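Local coordinates for tRNA (adenine(58)-N(1))-methyltransferase catalytic subunit TRM61 C-terminal domain-containing protein (Thermoplasma acidophilum, PDB 1YB2) that probably acts as an S-adenosyl-L-methionine-dependent methyltransferase, perhaps on N1 of an adenine in tRNA, as its TRM61 relatives do, at residues D170-M179 and H193-M201; L108-V119 and A131-E142. One frame throughout, in Å; residues are numbered along the deposited sequence.

Contact 1: residues D170-M179 and H193-M201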
ATOM      1  N   ASP A 170      19.802 -19.251  -2.581  1.00 35.24           N
ATOM      2  CA  ASP A 170      18.559 -19.762  -2.030  1.00 36.44           C
ATOM      3  C   ASP A 170      18.503 -19.309  -0.586  1.00 36.36           C
ATOM      4  O   ASP A 170      19.538 -19.269   0.103  1.00 36.06           O
ATOM      5  CB  ASP A 170      18.528 -21.295  -2.089  1.00 37.46           C
ATOM      6  CG  ASP A 170      17.153 -21.868  -1.760  1.00 40.14           C
ATOM      7  OD1 ASP A 170      16.451 -22.276  -2.721  1.00 43.54           O
ATOM      8  OD2 ASP A 170      16.770 -21.898  -0.555  1.00 42.72           O
ATOM      9  N   ILE A 171      17.295 -18.983  -0.128  1.00 36.11           N
ATOM     10  CA  ILE A 171      17.072 -18.569   1.255  1.00 36.40           C
ATOM     11  C   ILE A 171      17.612 -19.586   2.276  1.00 36.69           C
ATOM     12  O   ILE A 171      18.093 -19.200   3.345  1.00 36.87           O
ATOM     13  CB  ILE A 171      15.570 -18.171   1.525  1.00 35.82           C
ATOM     14  CG1 ILE A 171      15.389 -17.583   2.928  1.00 35.05           C
ATOM     15  CG2 ILE A 171      14.626 -19.345   1.309  1.00 35.55           C
ATOM     16  CD1 ILE A 171      16.100 -16.249   3.132  1.00 34.55           C
ATOM     17  N   ALA A 172      17.561 -20.871   1.932  1.00 37.51           N
ATOM     18  CA  ALA A 172      18.098 -21.928   2.810  1.00 38.55           C
ATOM     19  C   ALA A 172      19.577 -21.705   3.146  1.00 39.03           C
ATOM     20  O   ALA A 172      20.004 -21.902   4.290  1.00 39.56           O
ATOM     21  CB  ALA A 172      17.904 -23.304   2.170  1.00 38.60           C
ATOM     22  N   ASP A 173      20.339 -21.281   2.139  1.00 39.28           N
ATOM     23  CA  ASP A 173      21.779 -21.065   2.267  1.00 39.53           C
ATOM     24  C   ASP A 173      22.125 -19.664   2.752  1.00 39.41           C
ATOM     25  O   ASP A 173      23.257 -19.417   3.158  1.00 39.32           O
ATOM     26  CB  ASP A 173      22.467 -21.332   0.932  1.00 39.69           C
ATOM     27  CG  ASP A 173      22.129 -22.699   0.376  1.00 40.68           C
ATOM     28  OD1 ASP A 173      22.154 -23.680   1.157  1.00 42.12           O
ATOM     29  OD2 ASP A 173      21.838 -22.790  -0.837  1.00 41.78           O
ATOM     30  N   PHE A 174      21.150 -18.757   2.710  1.00 38.72           N
ATOM     31  CA  PHE A 174      21.398 -17.362   3.033  1.00 38.62           C
ATOM     32  C   PHE A 174      21.780 -17.197   4.489  1.00 38.76           C
ATOM     33  O   PHE A 174      21.102 -17.686   5.375  1.00 39.04           O
ATOM     34  CB  PHE A 174      20.169 -16.489   2.698  1.00 37.66           C
ATOM     35  CG  PHE A 174      20.323 -15.046   3.089  1.00 36.50           C
ATOM     36  CD1 PHE A 174      21.314 -14.254   2.508  1.00 35.02           C
ATOM     37  CD2 PHE A 174      19.477 -14.478   4.040  1.00 34.27           C
ATOM     38  CE1 PHE A 174      21.458 -12.920   2.875  1.00 34.49           C
ATOM     39  CE2 PHE A 174      19.611 -13.148   4.409  1.00 33.15           C
ATOM     40  CZ  PHE A 174      20.599 -12.365   3.825  1.00 34.45           C
ATOM     41  N   ILE A 175      22.871 -16.494   4.729  1.00 39.43           N
ATOM     42  CA  ILE A 175      23.334 -16.262   6.086  1.00 40.54           C
ATOM     43  C   ILE A 175      23.323 -14.770   6.360  1.00 40.98           C
ATOM     44  O   ILE A 175      23.927 -13.984   5.631  1.00 40.90           O
ATOM     45  CB  ILE A 175      24.780 -16.826   6.331  1.00 40.51           C
ATOM     46  CG1 ILE A 175      24.882 -18.311   5.946  1.00 41.21           C
ATOM     47  CG2 ILE A 175      25.226 -16.588   7.783  1.00 40.83           C
ATOM     48  CD1 ILE A 175      23.830 -19.232   6.591  1.00 42.34           C
ATOM     49  N   SER A 176      22.635 -14.383   7.419  1.00 41.70           N
ATOM     50  CA  SER A 176      22.632 -12.997   7.809  1.00 42.74           C
ATOM     51  C   SER A 176      22.841 -12.896   9.296  1.00 43.32           C
ATOM     52  O   SER A 176      22.287 -13.687  10.069  1.00 44.03           O
ATOM     53  CB  SER A 176      21.310 -12.329   7.434  1.00 42.47           C
ATOM     54  OG  SER A 176      21.329 -10.974   7.832  1.00 43.36           O
ATOM     55  N   ASP A 177      23.626 -11.903   9.690  1.00 43.92           N
ATOM     56  CA  ASP A 177      23.828 -11.608  11.106  1.00 44.71           C
ATOM     57  C   ASP A 177      22.719 -10.668  11.604  1.00 44.25           C
ATOM     58  O   ASP A 177      22.465 -10.574  12.810  1.00 44.72           O
ATOM     59  CB  ASP A 177      25.208 -10.978  11.330  1.00 44.94           C
ATOM     60  CG  ASP A 177      26.155 -11.190  10.147  1.00 47.21           C
ATOM     61  OD1 ASP A 177      27.148 -11.939  10.302  1.00 49.11           O
ATOM     62  OD2 ASP A 177      25.900 -10.611   9.056  1.00 49.75           O
ATOM     63  N   GLN A 178      22.061  -9.989  10.665  1.00 43.09           N
ATOM     64  CA  GLN A 178      21.078  -8.965  10.983  1.00 42.48           C
ATOM     65  C   GLN A 178      19.693  -9.544  11.257  1.00 40.48           C
ATOM     66  O   GLN A 178      19.339 -10.611  10.754  1.00 39.98           O
ATOM     67  CB  GLN A 178      20.997  -7.963   9.840  1.00 42.66           C
ATOM     68  CG  GLN A 178      20.758  -6.534  10.290  1.00 44.55           C
ATOM     69  CD  GLN A 178      20.666  -5.554   9.129  1.00 45.00           C
ATOM     70  OE1 GLN A 178      20.332  -4.383   9.324  1.00 48.86           O
ATOM     71  NE2 GLN A 178      20.960  -6.025   7.912  1.00 47.51           N
HETATM   72  N   MSE A 179      18.939  -8.839  12.093  1.00 38.97           N
HETATM   73  CA  MSE A 179      17.514  -9.093  12.302  1.00 37.41           C
HETATM   74  C   MSE A 179      16.757  -8.041  11.508  1.00 35.01           C
HETATM   75  O   MSE A 179      17.180  -6.894  11.453  1.00 35.17           O
HETATM   76  CB  MSE A 179      17.165  -8.977  13.785  1.00 38.25           C
HETATM   77  CG  MSE A 179      18.024  -9.848  14.692  1.00 41.96           C
HETATM   78 SE   MSE A 179      17.736 -11.737  14.297  1.00 52.18          SE
HETATM   79  CE  MSE A 179      16.242 -12.056  15.576  1.00 49.15           C
ATOM     80  N   HIS A 193      10.998 -23.036   4.550  1.00 30.27           N
ATOM     81  CA  HIS A 193      11.954 -22.014   5.004  1.00 30.60           C
ATOM     82  C   HIS A 193      11.451 -21.127   6.135  1.00 30.73           C
ATOM     83  O   HIS A 193      12.067 -20.115   6.456  1.00 30.61           O
ATOM     84  CB  HIS A 193      12.395 -21.165   3.807  1.00 30.40           C
ATOM     85  CG  HIS A 193      12.848 -21.992   2.645  1.00 31.89           C
ATOM     86  ND1 HIS A 193      13.982 -22.776   2.692  1.00 31.62           N
ATOM     87  CD2 HIS A 193      12.304 -22.188   1.422  1.00 30.38           C
ATOM     88  CE1 HIS A 193      14.122 -23.411   1.542  1.00 30.88           C
ATOM     89  NE2 HIS A 193      13.118 -23.071   0.756  1.00 30.34           N
ATOM     90  N   VAL A 194      10.344 -21.526   6.757  1.00 30.82           N
ATOM     91  CA  VAL A 194       9.766 -20.728   7.821  1.00 31.19           C
ATOM     92  C   VAL A 194      10.670 -20.625   9.053  1.00 31.22           C
ATOM     93  O   VAL A 194      10.799 -19.547   9.602  1.00 31.58           O
ATOM     94  CB  VAL A 194       8.291 -21.124   8.158  1.00 31.50           C
ATOM     95  CG1 VAL A 194       7.356 -20.529   7.120  1.00 31.22           C
ATOM     96  CG2 VAL A 194       8.114 -22.645   8.229  1.00 30.55           C
ATOM     97  N   GLN A 195      11.338 -21.706   9.452  1.00 31.30           N
ATOM     98  CA  GLN A 195      12.209 -21.619  10.623  1.00 31.41           C
ATOM     99  C   GLN A 195      13.420 -20.711  10.356  1.00 30.29           C
ATOM    100  O   GLN A 195      13.759 -19.864  11.183  1.00 29.02           O
ATOM    101  CB  GLN A 195      12.626 -23.000  11.122  1.00 33.12           C
ATOM    102  CG  GLN A 195      12.703 -23.045  12.642  1.00 37.72           C
ATOM    103  CD  GLN A 195      11.998 -24.243  13.258  1.00 44.23           C
ATOM    104  OE1 GLN A 195      12.567 -24.937  14.111  1.00 47.50           O
ATOM    105  NE2 GLN A 195      10.758 -24.498  12.831  1.00 45.33           N
ATOM    106  N   LYS A 196      14.034 -20.883   9.185  1.00 28.74           N
ATOM    107  CA  LYS A 196      15.070 -19.980   8.707  1.00 28.67           C
ATOM    108  C   LYS A 196      14.646 -18.496   8.692  1.00 27.47           C
ATOM    109  O   LYS A 196      15.346 -17.637   9.248  1.00 26.85           O
ATOM    110  CB  LYS A 196      15.537 -20.406   7.314  1.00 28.86           C
ATOM    111  CG  LYS A 196      16.578 -19.470   6.686  1.00 29.88           C
ATOM    112  CD  LYS A 196      17.825 -19.409   7.543  1.00 35.38           C
ATOM    113  CE  LYS A 196      19.048 -19.148   6.690  1.00 38.11           C
ATOM    114  NZ  LYS A 196      20.226 -18.776   7.530  1.00 41.05           N
ATOM    115  N   ILE A 197      13.527 -18.209   8.033  1.00 27.15           N
ATOM    116  CA  ILE A 197      12.972 -16.843   7.947  1.00 26.74           C
ATOM    117  C   ILE A 197      12.677 -16.299   9.343  1.00 26.57           C
ATOM    118  O   ILE A 197      13.075 -15.167   9.681  1.00 24.91           O
ATOM    119  CB  ILE A 197      11.701 -16.784   7.019  1.00 27.37           C
ATOM    120  CG1 ILE A 197      12.088 -17.022   5.541  1.00 26.73           C
ATOM    121  CG2 ILE A 197      10.987 -15.404   7.122  1.00 28.30           C
ATOM    122  CD1 ILE A 197      10.868 -17.271   4.614  1.00 27.30           C
ATOM    123  N   ALA A 198      11.999 -17.107  10.167  1.00 26.29           N
ATOM    124  CA  ALA A 198      11.714 -16.712  11.551  1.00 26.64           C
ATOM    125  C   ALA A 198      12.967 -16.309  12.314  1.00 27.47           C
ATOM    126  O   ALA A 198      12.947 -15.323  13.037  1.00 27.83           O
ATOM    127  CB  ALA A 198      10.977 -17.823  12.300  1.00 26.21           C
ATOM    128  N   SER A 199      14.055 -17.070  12.156  1.00 28.56           N
ATOM    129  CA  SER A 199      15.305 -16.799  12.874  1.00 29.63           C
ATOM    130  C   SER A 199      15.921 -15.428  12.567  1.00 30.97           C
ATOM    131  O   SER A 199      16.771 -14.934  13.323  1.00 29.80           O
ATOM    132  CB  SER A 199      16.330 -17.911  12.602  1.00 29.89           C
ATOM    133  OG  SER A 199      16.899 -17.766  11.312  1.00 29.53           O
HETATM  134  N   MSE A 200      15.515 -14.800  11.469  1.00 31.62           N
HETATM  135  CA  MSE A 200      16.052 -13.469  11.213  1.00 35.85           C
HETATM  136  C   MSE A 200      15.053 -12.313  11.329  1.00 33.00           C
HETATM  137  O   MSE A 200      15.313 -11.211  10.862  1.00 32.49           O
HETATM  138  CB  MSE A 200      16.876 -13.412   9.923  1.00 35.78           C
HETATM  139  CG  MSE A 200      16.280 -14.069   8.718  1.00 38.42           C
HETATM  140 SE   MSE A 200      17.737 -14.549   7.443  1.00 49.33          SE
HETATM  141  CE  MSE A 200      16.567 -15.374   6.184  1.00 39.91           C
HETATM  142  N   MSE A 201      13.924 -12.580  11.979  1.00 30.83           N
HETATM  143  CA  MSE A 201      12.908 -11.571  12.238  1.00 30.92           C
HETATM  144  C   MSE A 201      13.022 -11.038  13.659  1.00 28.50           C
HETATM  145  O   MSE A 201      13.127 -11.822  14.604  1.00 27.27           O
HETATM  146  CB  MSE A 201      11.527 -12.200  12.062  1.00 29.98           C
HETATM  147  CG  MSE A 201      11.221 -12.597  10.638  1.00 30.66           C
HETATM  148 SE   MSE A 201       9.499 -13.473  10.494  1.00 38.70          SE
HETATM  149  CE  MSE A 201       8.271 -11.951  10.880  1.00 30.91           C
TER
HETATM  150  O   HOH W   1      21.430 -16.127   9.185  1.00 39.82           O
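The imidazole of His193 carries Ile171 on one face: CG2 stands 3.6 Å from the ring centroid, 18° off the normal, which meets the criterion for a CH-pi contact. Asp170 OD2 and Ala172 CB approach the same ring obliquely. The other flat group, the Phe174 ring, is met at its edge. Met200 CE lies near the ring plane, 3.7 Å from Phe174 CD2, and Met200 SE sits 4.9 Å from the centroid at 74° to the normal, a Met-aromatic contact made from the side. Met200 is a selenomethionine whose CG lies between backbone N and carbonyl carbon; the rest of the chain is extended, which brings its methyl CE against both Phe174 CD2 and Ile171 CD1.

These groups join the loop between strands 164-167 and 180-185 to helix 194-199, on one side of the central sheet of what is, by family and strand order, a Rossmann-like methyltransferase domain. Ile171 and Phe174 reach strand 113-117, while Ile197 and Met200 reach strand 180-185, so loop and helix lie side by side on the sheet. His193 occupies the N-cap position of that helix. Asp170, a predicted S-adenosyl-L-methionine ligand, forms an Asx turn: OD2 accepts from Ala172 N at 2.8 Å through its anti lone pair, the N-H pointing at it with an angle of 165°.

The polar link is made by Lys196, whose chain bends at chi2 and brings NZ to the backbone O of Phe174, a hydrogen bond whose exact length is doubtful. A water accepts from Ser176 N at 2.8 Å and, weakly, from Lys196 NZ. Ser176 OG accepts from Gln178 N in an ST turn and is also hydrogen-bonded to Tyr180 OH.

Contact 2: residues L108-V119 and A131-E142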
ATOM      1  N   LEU A 108       4.847   0.003   5.753  1.00 51.34           N
ATOM      2  CA  LEU A 108       6.196   0.442   5.437  1.00 49.57           C
ATOM      3  C   LEU A 108       6.359   1.893   5.854  1.00 47.95           C
ATOM      4  O   LEU A 108       5.471   2.728   5.643  1.00 47.37           O
ATOM      5  CB  LEU A 108       6.497   0.273   3.941  1.00 50.20           C
ATOM      6  CG  LEU A 108       7.278  -0.940   3.410  1.00 50.60           C
ATOM      7  CD1 LEU A 108       7.020  -2.220   4.202  1.00 50.69           C
ATOM      8  CD2 LEU A 108       6.931  -1.145   1.932  1.00 50.87           C
ATOM      9  N   ARG A 109       7.504   2.174   6.454  1.00 46.23           N
ATOM     10  CA  ARG A 109       7.876   3.524   6.872  1.00 44.49           C
ATOM     11  C   ARG A 109       9.400   3.624   6.790  1.00 42.72           C
ATOM     12  O   ARG A 109      10.094   2.601   6.885  1.00 42.29           O
ATOM     13  CB  ARG A 109       7.405   3.802   8.310  1.00 44.74           C
ATOM     14  CG  ARG A 109       7.952   2.828   9.342  1.00 45.34           C
ATOM     15  CD  ARG A 109       8.427   3.552  10.578  1.00 49.12           C
ATOM     16  NE  ARG A 109       7.372   3.682  11.574  1.00 51.75           N
ATOM     17  CZ  ARG A 109       7.252   4.704  12.421  1.00 53.12           C
ATOM     18  NH1 ARG A 109       8.119   5.714  12.391  1.00 54.80           N
ATOM     19  NH2 ARG A 109       6.253   4.729  13.290  1.00 52.49           N
ATOM     20  N   PRO A 110       9.925   4.847   6.607  1.00 40.96           N
ATOM     21  CA  PRO A 110      11.379   5.061   6.621  1.00 39.63           C
ATOM     22  C   PRO A 110      12.088   4.530   7.871  1.00 38.52           C
ATOM     23  O   PRO A 110      11.528   4.553   8.970  1.00 37.81           O
ATOM     24  CB  PRO A 110      11.509   6.584   6.543  1.00 39.57           C
ATOM     25  CG  PRO A 110      10.277   7.030   5.870  1.00 39.78           C
ATOM     26  CD  PRO A 110       9.192   6.098   6.336  1.00 40.82           C
ATOM     27  N   GLY A 111      13.310   4.043   7.682  1.00 37.94           N
ATOM     28  CA  GLY A 111      14.159   3.603   8.777  1.00 37.24           C
ATOM     29  C   GLY A 111      14.190   2.097   9.011  1.00 37.39           C
ATOM     30  O   GLY A 111      15.080   1.590   9.687  1.00 36.47           O
HETATM   31  N   MSE A 112      13.223   1.388   8.449  1.00 37.14           N
HETATM   32  CA  MSE A 112      13.137  -0.067   8.594  1.00 39.18           C
HETATM   33  C   MSE A 112      14.232  -0.795   7.817  1.00 35.19           C
HETATM   34  O   MSE A 112      14.677  -0.341   6.766  1.00 33.62           O
HETATM   35  CB  MSE A 112      11.767  -0.575   8.127  1.00 38.79           C
HETATM   36  CG  MSE A 112      10.564  -0.045   8.904  1.00 41.79           C
HETATM   37 SE   MSE A 112       8.900  -0.678   8.060  1.00 52.15          SE
HETATM   38  CE  MSE A 112       8.960  -2.440   8.779  1.00 46.37           C
ATOM     39  N   ASP A 113      14.658  -1.934   8.355  1.00 32.84           N
ATOM     40  CA  ASP A 113      15.499  -2.879   7.625  1.00 30.25           C
ATOM     41  C   ASP A 113      14.628  -4.044   7.147  1.00 28.91           C
ATOM     42  O   ASP A 113      14.163  -4.865   7.940  1.00 27.44           O
ATOM     43  CB  ASP A 113      16.656  -3.368   8.481  1.00 29.97           C
ATOM     44  CG  ASP A 113      17.600  -2.240   8.882  1.00 31.21           C
ATOM     45  OD1 ASP A 113      17.926  -1.368   8.036  1.00 31.07           O
ATOM     46  OD2 ASP A 113      18.024  -2.220  10.051  1.00 31.87           O
ATOM     47  N   ILE A 114      14.435  -4.102   5.838  1.00 27.43           N
ATOM     48  CA  ILE A 114      13.500  -5.029   5.215  1.00 27.11           C
ATOM     49  C   ILE A 114      14.240  -6.118   4.463  1.00 26.25           C
ATOM     50  O   ILE A 114      15.242  -5.858   3.771  1.00 26.17           O
ATOM     51  CB  ILE A 114      12.522  -4.255   4.280  1.00 27.10           C
ATOM     52  CG1 ILE A 114      11.734  -3.232   5.128  1.00 28.23           C
ATOM     53  CG2 ILE A 114      11.597  -5.229   3.491  1.00 24.30           C
ATOM     54  CD1 ILE A 114      10.761  -2.383   4.337  1.00 30.01           C
ATOM     55  N   LEU A 115      13.750  -7.341   4.617  1.00 24.83           N
ATOM     56  CA  LEU A 115      14.264  -8.491   3.891  1.00 24.52           C
ATOM     57  C   LEU A 115      13.225  -8.893   2.845  1.00 24.68           C
ATOM     58  O   LEU A 115      12.058  -9.108   3.177  1.00 24.14           O
ATOM     59  CB  LEU A 115      14.526  -9.668   4.853  1.00 24.53           C
ATOM     60  CG  LEU A 115      15.022 -10.960   4.184  1.00 25.14           C
ATOM     61  CD1 LEU A 115      16.390 -10.716   3.556  1.00 22.51           C
ATOM     62  CD2 LEU A 115      15.101 -12.100   5.195  1.00 24.08           C
ATOM     63  N   GLU A 116      13.647  -8.972   1.585  1.00 24.49           N
ATOM     64  CA  GLU A 116      12.786  -9.437   0.517  1.00 25.48           C
ATOM     65  C   GLU A 116      13.363 -10.727  -0.074  1.00 25.65           C
ATOM     66  O   GLU A 116      14.467 -10.730  -0.634  1.00 25.60           O
ATOM     67  CB  GLU A 116      12.646  -8.332  -0.543  1.00 25.26           C
ATOM     68  CG  GLU A 116      11.788  -8.675  -1.722  1.00 26.54           C
ATOM     69  CD  GLU A 116      11.682  -7.523  -2.733  1.00 28.19           C
ATOM     70  OE1 GLU A 116      12.541  -6.609  -2.719  1.00 31.24           O
ATOM     71  OE2 GLU A 116      10.743  -7.546  -3.562  1.00 32.66           O
ATOM     72  N   VAL A 117      12.604 -11.812   0.055  1.00 25.50           N
ATOM     73  CA  VAL A 117      12.991 -13.133  -0.416  1.00 26.65           C
ATOM     74  C   VAL A 117      12.200 -13.425  -1.696  1.00 27.53           C
ATOM     75  O   VAL A 117      10.975 -13.618  -1.657  1.00 27.44           O
ATOM     76  CB  VAL A 117      12.749 -14.207   0.674  1.00 26.32           C
ATOM     77  CG1 VAL A 117      13.256 -15.555   0.235  1.00 27.74           C
ATOM     78  CG2 VAL A 117      13.422 -13.785   1.997  1.00 27.67           C
ATOM     79  N   GLY A 118      12.901 -13.411  -2.826  1.00 27.76           N
ATOM     80  CA  GLY A 118      12.270 -13.504  -4.143  1.00 28.70           C
ATOM     81  C   GLY A 118      11.976 -12.108  -4.648  1.00 29.71           C
ATOM     82  O   GLY A 118      11.212 -11.366  -4.036  1.00 29.94           O
ATOM     83  N   VAL A 119      12.590 -11.742  -5.762  1.00 30.15           N
ATOM     84  CA  VAL A 119      12.517 -10.375  -6.239  1.00 30.97           C
ATOM     85  C   VAL A 119      11.445 -10.119  -7.325  1.00 31.83           C
ATOM     86  O   VAL A 119      10.918  -9.013  -7.413  1.00 32.29           O
ATOM     87  CB  VAL A 119      13.924  -9.870  -6.692  1.00 30.38           C
ATOM     88  CG1 VAL A 119      14.309 -10.463  -8.026  1.00 29.43           C
ATOM     89  CG2 VAL A 119      13.973  -8.348  -6.716  1.00 31.87           C
ATOM     90  N   ALA A 131       8.959   4.030  -0.284  1.00 26.51           N
ATOM     91  CA  ALA A 131       8.488   4.197   1.096  1.00 27.15           C
ATOM     92  C   ALA A 131       9.623   4.484   2.087  1.00 27.84           C
ATOM     93  O   ALA A 131       9.469   5.320   2.994  1.00 27.77           O
ATOM     94  CB  ALA A 131       7.678   2.975   1.531  1.00 26.84           C
ATOM     95  N   LEU A 132      10.760   3.804   1.909  1.00 27.72           N
ATOM     96  CA  LEU A 132      11.930   4.019   2.746  1.00 28.70           C
ATOM     97  C   LEU A 132      12.486   5.425   2.603  1.00 29.04           C
ATOM     98  O   LEU A 132      13.023   5.966   3.563  1.00 29.67           O
ATOM     99  CB  LEU A 132      13.033   2.995   2.448  1.00 28.19           C
ATOM    100  CG  LEU A 132      12.787   1.559   2.910  1.00 29.48           C
ATOM    101  CD1 LEU A 132      13.984   0.694   2.449  1.00 28.27           C
ATOM    102  CD2 LEU A 132      12.566   1.445   4.444  1.00 28.23           C
ATOM    103  N   ASN A 133      12.356   6.008   1.411  1.00 29.52           N
ATOM    104  CA  ASN A 133      12.728   7.408   1.183  1.00 30.28           C
ATOM    105  C   ASN A 133      14.199   7.678   1.545  1.00 30.19           C
ATOM    106  O   ASN A 133      14.538   8.711   2.127  1.00 29.81           O
ATOM    107  CB  ASN A 133      11.779   8.336   1.969  1.00 30.40           C
ATOM    108  CG  ASN A 133      11.794   9.767   1.464  1.00 31.64           C
ATOM    109  OD1 ASN A 133      11.727  10.008   0.264  1.00 31.88           O
ATOM    110  ND2 ASN A 133      11.893  10.729   2.392  1.00 33.24           N
ATOM    111  N   GLY A 134      15.065   6.725   1.211  1.00 30.13           N
ATOM    112  CA  GLY A 134      16.490   6.852   1.481  1.00 30.06           C
ATOM    113  C   GLY A 134      16.913   6.478   2.894  1.00 30.35           C
ATOM    114  O   GLY A 134      18.099   6.480   3.194  1.00 30.60           O
ATOM    115  N   LYS A 135      15.955   6.145   3.759  1.00 30.67           N
ATOM    116  CA  LYS A 135      16.247   5.812   5.156  1.00 30.91           C
ATOM    117  C   LYS A 135      15.878   4.373   5.480  1.00 30.31           C
ATOM    118  O   LYS A 135      14.727   3.943   5.277  1.00 30.93           O
ATOM    119  CB  LYS A 135      15.495   6.749   6.093  1.00 31.49           C
ATOM    120  CG  LYS A 135      16.211   8.042   6.361  1.00 36.11           C
ATOM    121  CD  LYS A 135      15.251   9.117   6.846  1.00 42.30           C
ATOM    122  CE  LYS A 135      16.033  10.301   7.409  1.00 44.86           C
ATOM    123  NZ  LYS A 135      15.212  11.547   7.423  1.00 47.89           N
ATOM    124  N   GLY A 136      16.845   3.636   6.008  1.00 29.08           N
ATOM    125  CA  GLY A 136      16.678   2.213   6.223  1.00 28.30           C
ATOM    126  C   GLY A 136      17.289   1.492   5.042  1.00 27.63           C
ATOM    127  O   GLY A 136      17.953   2.100   4.219  1.00 27.22           O
ATOM    128  N   THR A 137      17.052   0.190   4.953  1.00 27.07           N
ATOM    129  CA  THR A 137      17.765  -0.646   3.998  1.00 26.56           C
ATOM    130  C   THR A 137      16.849  -1.731   3.462  1.00 25.51           C
ATOM    131  O   THR A 137      15.887  -2.147   4.124  1.00 25.82           O
ATOM    132  CB  THR A 137      19.010  -1.346   4.645  1.00 26.38           C
ATOM    133  OG1 THR A 137      18.580  -2.154   5.748  1.00 28.52           O
ATOM    134  CG2 THR A 137      20.079  -0.337   5.135  1.00 27.13           C
ATOM    135  N   LEU A 138      17.159  -2.187   2.254  1.00 24.87           N
ATOM    136  CA  LEU A 138      16.497  -3.330   1.654  1.00 24.02           C
ATOM    137  C   LEU A 138      17.553  -4.379   1.331  1.00 24.45           C
ATOM    138  O   LEU A 138      18.596  -4.070   0.724  1.00 23.76           O
ATOM    139  CB  LEU A 138      15.731  -2.921   0.382  1.00 24.03           C
ATOM    140  CG  LEU A 138      15.211  -4.036  -0.525  1.00 22.30           C
ATOM    141  CD1 LEU A 138      14.158  -4.919   0.190  1.00 20.59           C
ATOM    142  CD2 LEU A 138      14.604  -3.430  -1.803  1.00 23.80           C
ATOM    143  N   THR A 139      17.275  -5.606   1.757  1.00 24.32           N
ATOM    144  CA  THR A 139      18.085  -6.766   1.433  1.00 25.12           C
ATOM    145  C   THR A 139      17.289  -7.744   0.588  1.00 24.96           C
ATOM    146  O   THR A 139      16.223  -8.222   0.990  1.00 25.89           O
ATOM    147  CB  THR A 139      18.639  -7.437   2.719  1.00 25.57           C
ATOM    148  OG1 THR A 139      19.369  -6.451   3.472  1.00 27.38           O
ATOM    149  CG2 THR A 139      19.596  -8.630   2.374  1.00 25.28           C
ATOM    150  N   VAL A 140      17.810  -8.044  -0.590  1.00 25.20           N
ATOM    151  CA  VAL A 140      17.110  -8.898  -1.549  1.00 24.98           C
ATOM    152  C   VAL A 140      17.876 -10.203  -1.687  1.00 25.29           C
ATOM    153  O   VAL A 140      19.074 -10.206  -2.007  1.00 25.09           O
ATOM    154  CB  VAL A 140      16.986  -8.202  -2.928  1.00 25.11           C
ATOM    155  CG1 VAL A 140      16.323  -9.119  -3.947  1.00 25.02           C
ATOM    156  CG2 VAL A 140      16.204  -6.895  -2.796  1.00 24.61           C
ATOM    157  N   VAL A 141      17.189 -11.306  -1.401  1.00 24.89           N
ATOM    158  CA  VAL A 141      17.729 -12.654  -1.552  1.00 24.90           C
ATOM    159  C   VAL A 141      17.006 -13.277  -2.737  1.00 25.90           C
ATOM    160  O   VAL A 141      15.775 -13.438  -2.699  1.00 25.97           O
ATOM    161  CB  VAL A 141      17.477 -13.526  -0.279  1.00 24.80           C
ATOM    162  CG1 VAL A 141      18.075 -14.943  -0.434  1.00 24.03           C
ATOM    163  CG2 VAL A 141      18.022 -12.850   0.966  1.00 24.29           C
ATOM    164  N   GLU A 142      17.752 -13.584  -3.796  1.00 26.53           N
ATOM    165  CA  GLU A 142      17.180 -14.123  -5.039  1.00 28.23           C
ATOM    166  C   GLU A 142      18.048 -15.247  -5.610  1.00 29.55           C
ATOM    167  O   GLU A 142      19.228 -15.045  -5.884  1.00 29.52           O
ATOM    168  CB  GLU A 142      16.979 -13.006  -6.079  1.00 27.73           C
ATOM    169  CG  GLU A 142      16.589 -13.460  -7.497  1.00 29.12           C
ATOM    170  CD  GLU A 142      15.310 -14.313  -7.553  1.00 30.93           C
ATOM    171  OE1 GLU A 142      14.315 -13.963  -6.894  1.00 29.87           O
ATOM    172  OE2 GLU A 142      15.299 -15.333  -8.280  1.00 32.30           O
TER
HETATM  173  O   HOH W   2      17.738  -4.924   5.010  1.00 27.74           O
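Glu116 reaches over its neighbours on the parallel strand 137-141 with a fully extended side chain (chi1 179°). Its CB lies 3.8 Å from Leu138 CD1; beyond CG and CD, OE1 lies 3.7 Å from both Val140 CG2 and Leu138 CD1, and the Glu116 and Val140 side chains run side by side in the same direction. That oxygen is buried among methyl groups, but Ser125 OG of helix 123-132 is hydrogen-bonded to it.

The backbone ladder that carries Glu116, Leu138 and Val140 on this face is regular: Glu116 N donates to Thr139 O at 2.7 Å and 180°, and the strand axes approach to 4.8 Å and are twisted by -19°. With helix 123-132 the strands form a beta-alpha-beta unit. On the face carrying Asp113, Thr137 and Thr139, Thr137 OG1 donates to Asp113 OD1, met from above the carboxylate plane, and a water bridges Thr137 OG1, Thr139 OG1 and Ile114 O.

At the strand ends Val119 N donates to Glu142 OE1 at 3.0 Å, while Asp144 N is hydrogen-bonded to OE2. Two backbone amides thus grip the two carboxylate oxygens of a predicted S-adenosyl-L-methionine ligand, which should restrain its rotation and probably stabilises its negative charge.

How the contacts relate
From the N terminus, 108-119 comes first; the chain then runs through helix 123-132 and returns in 131-142, where contact 2 closes a loop with 11 residues between its segments. Only afterwards, past helix 145-156 and strand 164-167, does contact 1 open at 170-179; it closes at 193-201, with strand 180-185 in between. The two loops are therefore in series, neither nested nor crossed. In space they meet, with centres 15 Å apart: Met200 CE is 3.7 Å from Leu115 CD2, and Phe174 CD2 is 3.8 Å from Val141 CG2. Contact 2 ties neighbouring sheet strands together, whereas contact 1 adds a loop-and-helix layer over one face of them.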